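Local coordinates for protein putative NADH-depentdent flavin oxidoreductase (Cupriavidus metallidurans, PDB 5OCS) that probably acts as an FMN-dependent ene-reductase of the Old Yellow Enzyme family, using a nicotinamide cofactor as its source of reducing equivalents, at residues His3-Tyr8 against Ala343-Pro348; Gly11-Ala16 against Pro94-Ile99; Ala249-Leu254 against Gln287-Glu292. All blocks are in the same frame, centred on the assembly; numbering follows the deposited sequence.

Contact 1 (His3-Tyr8 against Ala343-Pro348); sequences HLFDPY and ASVNAP
Phe5 packs against Ala343 and Val345 in a small apolar contact between two loops, one leading into strand 8-10 near the N-terminus and the other following helix 333-341. No hydrogen bond crosses between the segments; the phenyl ring does nearly all the work. The methyl of Ala343 sits close to the root of the ring, its CB 3.4 Å from Phe5 CG, and the small size of this side chain lets its loop come so near. Farther out, Phe5 CE1 lies 3.8 Å from Val345 CG1, so the ring spans two residues of the other loop, and Ser344 O comes near its CD1 side at a longer distance. All three approach the ring obliquely. With CG beside the backbone N (chi1 -74°), Phe5 swings its ring out toward Ala343 and Val345; of the two branches of Val345, only CG1 meets the ring. Ser344 points its CB away from this apolar patch, and its hydroxyl is hydrogen-bonded to Lys364.

The presenting loop is itself braced. His3 to Asp6 form a type I turn closed by Asp6 N to His3 O at 3.1 Å, and Asp6 also accepts a bond from the backbone: His3 N reaches Asp6 OD2 at 2.8 Å in a nearly straight bond (165°), coming from above the carboxylate plane. An aspartate suits this place because its short side chain can fold back over the turn. Around the contact, Phe5 also touches Ala338 of helix 333-341 and Ile19 of strand 19-21, while Leu4 lies on Ile321 of strand 320-323. The arrangement therefore joins the N-terminal segment to the loop that leaves helix 333-341, the last helix of a TIM barrel whose first and eighth strands are neighbours.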
loop_
_atom_site.group_PDB
_atom_site.type_symbol
_atom_site.label_atom_id
_atom_site.label_comp_id
_atom_site.label_asym_id
_atom_site.label_seq_id
_atom_site.Cartn_x
_atom_site.Cartn_y
_atom_site.Cartn_z
ATOM N N HIS D 3 -3.179 23.552 13.708
ATOM C CA HIS D 3 -3.850 22.832 12.601
ATOM C C HIS D 3 -3.319 21.419 12.458
ATOM O O HIS D 3 -2.187 21.146 12.859
ATOM C CB HIS D 3 -3.631 23.561 11.293
ATOM C CG HIS D 3 -4.214 24.921 11.313
ATOM N ND1 HIS D 3 -5.569 25.130 11.218
ATOM C CD2 HIS D 3 -3.654 26.128 11.536
ATOM C CE1 HIS D 3 -5.813 26.425 11.323
ATOM N NE2 HIS D 3 -4.667 27.049 11.521
ATOM N N LEU D 4 -4.132 20.556 11.842
ATOM C CA LEU D 4 -3.747 19.155 11.603
ATOM C C LEU D 4 -2.387 18.993 10.905
ATOM O O LEU D 4 -1.571 18.114 11.260
ATOM C CB LEU D 4 -4.829 18.477 10.792
ATOM C CG LEU D 4 -4.688 16.959 10.646
ATOM C CD1 LEU D 4 -4.863 16.270 11.980
ATOM C CD2 LEU D 4 -5.694 16.488 9.639
ATOM N N PHE D 5 -2.161 19.854 9.904
ATOM C CA PHE D 5 -0.940 19.817 9.135
ATOM C C PHE D 5 0.186 20.719 9.628
ATOM O O PHE D 5 1.163 20.854 8.944
ATOM C CB PHE D 5 -1.231 19.980 7.631
ATOM C CG PHE D 5 -1.828 18.766 7.036
ATOM C CD1 PHE D 5 -0.984 17.721 6.646
ATOM C CD2 PHE D 5 -3.212 18.572 6.969
ATOM C CE1 PHE D 5 -1.500 16.553 6.150
ATOM C CE2 PHE D 5 -3.737 17.391 6.444
ATOM C CZ PHE D 5 -2.870 16.377 6.055
ATOM N N ASP D 6 0.131 21.201 10.870
ATOM C CA ASP D 6 1.288 21.804 11.489
ATOM C C ASP D 6 2.308 20.749 11.837
ATOM O O ASP D 6 1.940 19.673 12.340
ATOM C CB ASP D 6 0.956 22.457 12.812
ATOM C CG ASP D 6 0.083 23.662 12.683
ATOM O OD1 ASP D 6 -0.087 24.204 11.588
ATOM O OD2 ASP D 6 -0.430 24.054 13.740
ATOM N N PRO D 7 3.599 21.053 11.623
ATOM C CA PRO D 7 4.641 20.219 12.210
ATOM C C PRO D 7 4.506 20.147 13.698
ATOM O O PRO D 7 3.937 21.037 14.335
ATOM C CB PRO D 7 5.937 20.952 11.837
ATOM C CG PRO D 7 5.599 21.681 10.617
ATOM C CD PRO D 7 4.162 22.102 10.764
ATOM N N TYR D 8 4.993 19.068 14.283
ATOM C CA TYR D 8 4.956 18.933 15.721
ATOM C C TYR D 8 6.163 18.107 16.109
ATOM O O TYR D 8 6.996 17.800 15.242
ATOM C CB TYR D 8 3.619 18.322 16.138
ATOM C CG TYR D 8 3.288 18.440 17.599
ATOM C CD1 TYR D 8 3.081 19.673 18.202
ATOM C CD2 TYR D 8 3.190 17.304 18.395
ATOM C CE1 TYR D 8 2.765 19.769 19.548
ATOM C CE2 TYR D 8 2.890 17.401 19.746
ATOM C CZ TYR D 8 2.678 18.632 20.310
ATOM O OH TYR D 8 2.384 18.673 21.660
ATOM N N ALA D 343 -3.254 21.659 2.423
ATOM C CA ALA D 343 -1.914 21.400 2.895
ATOM C C ALA D 343 -1.176 20.500 1.888
ATOM O O ALA D 343 -1.718 20.098 0.883
ATOM C CB ALA D 343 -1.986 20.718 4.256
ATOM N N SER D 344 0.053 20.168 2.211
ATOM C CA SER D 344 0.821 19.283 1.364
ATOM C C SER D 344 1.405 18.181 2.201
ATOM O O SER D 344 1.435 18.254 3.423
ATOM C CB SER D 344 1.843 20.084 0.549
ATOM O OG SER D 344 2.827 20.707 1.331
ATOM N N VAL D 345 1.840 17.126 1.524
ATOM C CA VAL D 345 2.291 15.923 2.189
ATOM C C VAL D 345 3.518 15.415 1.457
ATOM O O VAL D 345 3.702 15.713 0.282
ATOM C CB VAL D 345 1.271 14.763 2.156
ATOM C CG1 VAL D 345 0.256 14.860 3.290
ATOM C CG2 VAL D 345 0.603 14.646 0.777
ATOM N N ASN D 346 4.323 14.639 2.167
ATOM C CA ASN D 346 5.396 13.859 1.564
ATOM C C ASN D 346 4.832 12.613 0.950
ATOM O O ASN D 346 4.219 11.821 1.646
ATOM C CB ASN D 346 6.354 13.384 2.633
ATOM C CG ASN D 346 7.212 14.465 3.127
ATOM O OD1 ASN D 346 8.133 14.867 2.450
ATOM N ND2 ASN D 346 6.921 14.959 4.327
ATOM N N ALA D 347 5.014 12.457 -0.349
ATOM C CA ALA D 347 4.578 11.265 -1.038
ATOM C C ALA D 347 5.821 10.746 -1.790
ATOM O O ALA D 347 6.682 11.523 -2.193
ATOM C CB ALA D 347 3.425 11.546 -2.007
ATOM N N PRO D 348 5.897 9.420 -1.941
ATOM C CA PRO D 348 7.025 8.888 -2.684
ATOM C C PRO D 348 6.980 9.374 -4.128
ATOM O O PRO D 348 5.889 9.424 -4.729
ATOM C CB PRO D 348 6.799 7.377 -2.616
ATOM C CG PRO D 348 5.380 7.189 -2.334
ATOM C CD PRO D 348 4.951 8.375 -1.549
#

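Contact 2 (Gly11-Ala16 against Pro94-Ile99)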
loop_
_atom_site.group_PDB
_atom_site.type_symbol
_atom_site.label_atom_id
_atom_site.label_comp_id
_atom_site.label_asym_id
_atom_site.label_seq_id
_atom_site.Cartn_x
_atom_site.Cartn_y
_atom_site.Cartn_z
ATOM N N GLY D 11 9.338 14.669 22.257
ATOM C CA GLY D 11 10.730 14.576 22.638
ATOM C C GLY D 11 11.592 15.271 21.605
ATOM O O GLY D 11 11.314 16.391 21.245
ATOM N N ASN D 12 12.583 14.588 21.076
ATOM C CA ASN D 12 13.430 15.160 20.043
ATOM C C ASN D 12 12.929 14.790 18.637
ATOM O O ASN D 12 13.499 15.178 17.634
ATOM C CB ASN D 12 14.884 14.751 20.287
ATOM C CG ASN D 12 15.432 15.282 21.627
ATOM O OD1 ASN D 12 14.680 15.536 22.566
ATOM N ND2 ASN D 12 16.750 15.442 21.711
ATOM N N LEU D 13 11.807 14.083 18.576
ATOM C CA LEU D 13 11.362 13.478 17.354
ATOM C C LEU D 13 10.425 14.428 16.634
ATOM O O LEU D 13 9.310 14.691 17.104
ATOM C CB LEU D 13 10.680 12.145 17.693
ATOM C CG LEU D 13 10.373 11.236 16.515
ATOM C CD1 LEU D 13 11.659 10.798 15.829
ATOM C CD2 LEU D 13 9.578 10.026 17.000
ATOM N N GLU D 14 10.883 14.980 15.515
ATOM C CA GLU D 14 10.083 15.938 14.734
ATOM C C GLU D 14 9.075 15.164 13.897
ATOM O O GLU D 14 9.393 14.095 13.342
ATOM C CB GLU D 14 10.939 16.810 13.805
ATOM C CG GLU D 14 11.919 17.792 14.459
ATOM C CD GLU D 14 11.297 18.823 15.383
ATOM O OE1 GLU D 14 10.185 19.356 15.120
ATOM O OE2 GLU D 14 11.974 19.131 16.381
ATOM N N LEU D 15 7.849 15.666 13.859
ATOM C CA LEU D 15 6.785 15.058 13.099
ATOM C C LEU D 15 6.325 16.006 12.046
ATOM O O LEU D 15 6.156 17.199 12.314
ATOM C CB LEU D 15 5.597 14.676 14.016
ATOM C CG LEU D 15 5.941 13.797 15.228
ATOM C CD1 LEU D 15 4.707 13.529 16.103
ATOM C CD2 LEU D 15 6.582 12.449 14.826
ATOM N N ALA D 16 6.086 15.481 10.845
ATOM C CA ALA D 16 5.688 16.284 9.700
ATOM C C ALA D 16 4.294 16.950 9.848
ATOM O O ALA D 16 4.032 17.991 9.251
ATOM C CB ALA D 16 5.742 15.435 8.451
ATOM N N PRO D 94 10.202 9.169 4.810
ATOM C CA PRO D 94 10.757 10.000 5.893
ATOM C C PRO D 94 9.970 9.892 7.214
ATOM O O PRO D 94 10.329 10.546 8.159
ATOM C CB PRO D 94 10.560 11.422 5.353
ATOM C CG PRO D 94 9.310 11.325 4.588
ATOM C CD PRO D 94 9.227 9.928 3.997
ATOM N N ILE D 95 8.943 9.059 7.280
ATOM C CA ILE D 95 8.083 8.999 8.440
ATOM C C ILE D 95 8.839 8.591 9.707
ATOM O O ILE D 95 9.852 7.884 9.673
ATOM C CB ILE D 95 6.888 8.029 8.191
ATOM C CG1 ILE D 95 5.700 8.378 9.098
ATOM C CG2 ILE D 95 7.340 6.567 8.328
ATOM C CD1 ILE D 95 4.407 7.718 8.702
ATOM N N ALA D 96 8.343 9.047 10.841
ATOM C CA ALA D 96 8.864 8.610 12.131
ATOM C C ALA D 96 8.247 7.274 12.466
ATOM O O ALA D 96 7.042 7.129 12.364
ATOM C CB ALA D 96 8.469 9.621 13.223
ATOM N N VAL D 97 9.091 6.320 12.790
ATOM C CA VAL D 97 8.671 4.949 13.051
ATOM C C VAL D 97 8.862 4.667 14.519
ATOM O O VAL D 97 9.966 4.732 15.008
ATOM C CB VAL D 97 9.404 3.951 12.154
ATOM C CG1 VAL D 97 8.931 2.556 12.444
ATOM C CG2 VAL D 97 9.130 4.290 10.701
ATOM N N THR D 98 7.773 4.289 15.195
ATOM C CA THR D 98 7.769 3.961 16.618
ATOM C C THR D 98 7.069 2.622 16.796
ATOM O O THR D 98 6.471 2.083 15.848
ATOM C CB THR D 98 7.054 5.057 17.435
ATOM O OG1 THR D 98 5.675 5.185 17.030
ATOM C CG2 THR D 98 7.793 6.415 17.186
ATOM N N ILE D 99 7.076 2.090 18.007
ATOM C CA ILE D 99 6.535 0.760 18.230
ATOM C C ILE D 99 5.798 0.690 19.563
ATOM O O ILE D 99 6.218 1.286 20.547
ATOM C CB ILE D 99 7.636 -0.322 18.162
ATOM C CG1 ILE D 99 7.035 -1.728 18.068
ATOM C CG2 ILE D 99 8.680 -0.190 19.312
ATOM C CD1 ILE D 99 8.033 -2.734 17.551
#
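Leu13 packs on Ala96 and Thr98, and Leu15 on Ala96, laying a short hairpin strand over the start of the third strand of the TIM barrel. The hairpin is formed by strands 8-10 and 13-15, which precede the first barrel strand. Strand 13-15 is not a sheet neighbour of strand 96-99: their axes approach to 8.7 Å, their directions differ by 118°, and no hydrogen bond joins them. Side chains alone make the contact.

Leu13 points its CB toward the barrel strand. Its CG lies opposite the backbone N (chi1 -169°), which carries the branch on toward strand 96-99, and CD2 arrives between two residues, 4.0 Å from Ala96 CB and equally 4.0 Å from Thr98 CG2. Leu15 makes its contact differently. Its CB does not head straight for the other strand, but with CG beside the backbone N (chi1 -54°) the end of the side chain comes nearer and brings CD2 to Ala96. The two leucines thus reach one alanine methyl through their CD2 atoms. A small residue suits that position, since two bulky branches converge over it.

Alternation along strand 96-99 sorts its residues: Ala96 and Thr98 turn toward the hairpin, while Val97 turns away, onto Leu86 and Val89 of helix 76-92. Thr98 serves two purposes. Its methyl faces Leu13, whereas OG1 hydrogen-bonds to Leu53 O on the adjacent barrel strand. The buried hydroxyl is satisfied in this way without taking polar character into the leucine contact. Leu13 also rests on Pro227 and Glu173, consistent with the N-terminal hairpin closing that end of the barrel, as in Old Yellow Enzymes. The closest atoms across the contact are Leu15 CD2 and Ala96 CB, 3.8 Å apart.

Contact 3 (Ala249-Leu254 against Gln287-Glu292); sequences ALSHEL and QRVKAE
Ser251 meets Val289 and His252 reaches Glu292 where two outer helices of the TIM barrel, 244-256 and 284-293, lie side by side. These are the helices that follow the fifth and sixth barrel strands, so the contact joins two neighbouring helices of the barrel's outer shell.

The inner part is small but buried. Ser251 directs its side chain at the other helix, and OG lies 3.8 Å from Val289 CG1, the methyl opposite the valine's backbone N (chi1 169°). A serine suits a place where the helix backbones come near, the CA atoms of Ser251 and Val289 being 7.5 Å apart. Its hydroxyl is hydrogen-bonded to Thr247 O one turn back in its own helix, so it can sit against a methyl with its polar need met. Leu250, just before it in sequence, faces the barrel instead, touching Met230 and Val232 of strand 228-233.

The exposed side is polar and partly water-mediated. The imidazole of His252 leans across until CE1 comes 3.4 Å from Glu292 O, approaching obliquely and without a hydrogen bond. The carboxylate of Glu292 is not in direct contact with the ring: His252 NE2 and Glu292 OE1 are 5.0 Å apart, and a water bridges them. Within its own helix Glu292 is steadied by Arg288, whose NE makes a salt bridge to Glu292 OE2 at 2.9 Å, leaving OE1 directed to the water. That water lies in the imidazole plane at the ring edge, 2.8 Å from His252 NE2, and donates to Glu292 OE1 at 2.8 Å.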
loop_
_atom_site.group_PDB
_atom_site.type_symbol
_atom_site.label_atom_id
_atom_site.label_comp_id
_atom_site.label_asym_id
_atom_site.label_seq_id
_atom_site.Cartn_x
_atom_site.Cartn_y
_atom_site.Cartn_z
ATOM N N ALA D 249 -4.286 11.079 37.124
ATOM C CA ALA D 249 -3.231 10.859 38.119
ATOM C C ALA D 249 -2.041 10.106 37.502
ATOM O O ALA D 249 -0.854 10.406 37.753
ATOM C CB ALA D 249 -3.794 10.104 39.313
ATOM N N LEU D 250 -2.369 9.124 36.671
ATOM C CA LEU D 250 -1.327 8.400 35.983
ATOM C C LEU D 250 -0.543 9.343 35.004
ATOM O O LEU D 250 0.694 9.271 34.943
ATOM C CB LEU D 250 -1.913 7.174 35.283
ATOM C CG LEU D 250 -0.916 6.340 34.446
ATOM C CD1 LEU D 250 0.131 5.703 35.337
ATOM C CD2 LEU D 250 -1.680 5.254 33.688
ATOM N N SER D 251 -1.249 10.217 34.308
ATOM C CA SER D 251 -0.642 11.137 33.325
ATOM C C SER D 251 0.270 12.146 34.037
ATOM O O SER D 251 1.384 12.420 33.572
ATOM C CB SER D 251 -1.688 11.819 32.503
ATOM O OG SER D 251 -2.444 10.850 31.767
ATOM N N HIS D 252 -0.137 12.607 35.223
ATOM C CA HIS D 252 0.785 13.443 36.051
ATOM C C HIS D 252 2.068 12.680 36.409
ATOM O O HIS D 252 3.186 13.227 36.326
ATOM C CB HIS D 252 0.118 13.989 37.362
ATOM C CG HIS D 252 -0.857 15.116 37.150
ATOM N ND1 HIS D 252 -0.486 16.352 36.672
ATOM C CD2 HIS D 252 -2.183 15.198 37.395
ATOM C CE1 HIS D 252 -1.542 17.139 36.608
ATOM N NE2 HIS D 252 -2.590 16.458 37.025
ATOM N N GLU D 253 1.933 11.429 36.832
ATOM C CA GLU D 253 3.099 10.620 37.139
ATOM C C GLU D 253 3.971 10.385 35.935
ATOM O O GLU D 253 5.196 10.489 36.042
ATOM C CB GLU D 253 2.729 9.300 37.757
ATOM C CG GLU D 253 2.335 9.397 39.216
ATOM C CD GLU D 253 3.486 9.855 40.097
ATOM O OE1 GLU D 253 4.666 9.551 39.831
ATOM O OE2 GLU D 253 3.194 10.574 41.046
ATOM N N LEU D 254 3.341 10.106 34.790
ATOM C CA LEU D 254 4.107 9.910 33.544
ATOM C C LEU D 254 4.939 11.155 33.218
ATOM O O LEU D 254 6.128 11.054 32.914
ATOM C CB LEU D 254 3.164 9.583 32.383
ATOM C CG LEU D 254 2.561 8.184 32.503
ATOM C CD1 LEU D 254 1.362 8.019 31.588
ATOM C CD2 LEU D 254 3.603 7.147 32.183
ATOM N N GLN D 287 -9.180 15.772 25.788
ATOM C CA GLN D 287 -9.236 17.225 26.001
ATOM C C GLN D 287 -8.895 17.600 27.443
ATOM O O GLN D 287 -8.111 18.537 27.729
ATOM C CB GLN D 287 -10.607 17.768 25.573
ATOM C CG GLN D 287 -10.755 19.297 25.569
ATOM C CD GLN D 287 -10.925 19.930 26.949
ATOM O OE1 GLN D 287 -11.377 19.295 27.900
ATOM N NE2 GLN D 287 -10.481 21.166 27.077
ATOM N N ARG D 288 -9.478 16.853 28.365
ATOM C CA ARG D 288 -9.264 17.125 29.761
ATOM C C ARG D 288 -7.853 16.761 30.178
ATOM O O ARG D 288 -7.235 17.501 30.909
ATOM C CB ARG D 288 -10.261 16.373 30.609
ATOM C CG ARG D 288 -10.113 16.692 32.091
ATOM C CD ARG D 288 -11.247 16.036 32.821
ATOM N NE ARG D 288 -11.073 16.114 34.263
ATOM C CZ ARG D 288 -11.866 15.502 35.130
ATOM N NH1 ARG D 288 -12.895 14.793 34.692
ATOM N NH2 ARG D 288 -11.624 15.610 36.431
ATOM N N VAL D 289 -7.325 15.629 29.707
ATOM C CA VAL D 289 -5.961 15.244 30.073
ATOM C C VAL D 289 -4.932 16.270 29.568
ATOM O O VAL D 289 -3.971 16.577 30.261
ATOM C CB VAL D 289 -5.607 13.826 29.568
ATOM C CG1 VAL D 289 -4.127 13.499 29.699
ATOM C CG2 VAL D 289 -6.420 12.776 30.314
ATOM N N LYS D 290 -5.148 16.760 28.351
ATOM C CA LYS D 290 -4.333 17.818 27.777
ATOM C C LYS D 290 -4.356 19.089 28.654
ATOM O O LYS D 290 -3.307 19.638 28.989
ATOM C CB LYS D 290 -4.825 18.145 26.381
ATOM C CG LYS D 290 -4.036 19.255 25.672
ATOM C CD LYS D 290 -4.389 19.370 24.194
ATOM C CE LYS D 290 -4.171 20.789 23.640
ATOM N NZ LYS D 290 -2.747 21.187 23.776
ATOM N N ALA D 291 -5.563 19.544 28.972
ATOM C CA ALA D 291 -5.731 20.786 29.708
ATOM C C ALA D 291 -5.122 20.694 31.092
ATOM O O ALA D 291 -4.458 21.636 31.517
ATOM C CB ALA D 291 -7.191 21.156 29.804
ATOM N N GLU D 292 -5.312 19.572 31.784
ATOM C CA GLU D 292 -4.880 19.467 33.183
ATOM C C GLU D 292 -3.422 19.057 33.407
ATOM O O GLU D 292 -2.821 19.457 34.397
ATOM C CB GLU D 292 -5.763 18.492 33.954
ATOM C CG GLU D 292 -7.222 18.923 34.073
ATOM C CD GLU D 292 -7.995 18.146 35.104
ATOM O OE1 GLU D 292 -7.390 17.450 35.938
ATOM O OE2 GLU D 292 -9.229 18.226 35.072
HETATM O O HOH W 1 -5.127 17.485 37.523
#

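Overall arrangement
All three contacts belong to one TIM barrel, and contact 1, between the N-terminal segment and the loop after helix 333-341, encloses the other two in sequence. Contacts 1 and 2 are neighbours, centres 13 Å apart: Tyr8 O lies 2.7 Å from Leu15 N, a probable hydrogen bond, and Asn346 packs on Pro94. Contact 3 stands apart, its centre 27 Å and 22 Å from theirs. Residues that bind FMN in a structure of this protein, though none is bound to this chain here, lie nearer contacts 2 and 3: between side chains, Thr98 is about 7 Å from Gln100 and about 8 Å from Pro23, and Ser251 about 10 Å from Arg231. Contact 1 lies away from them.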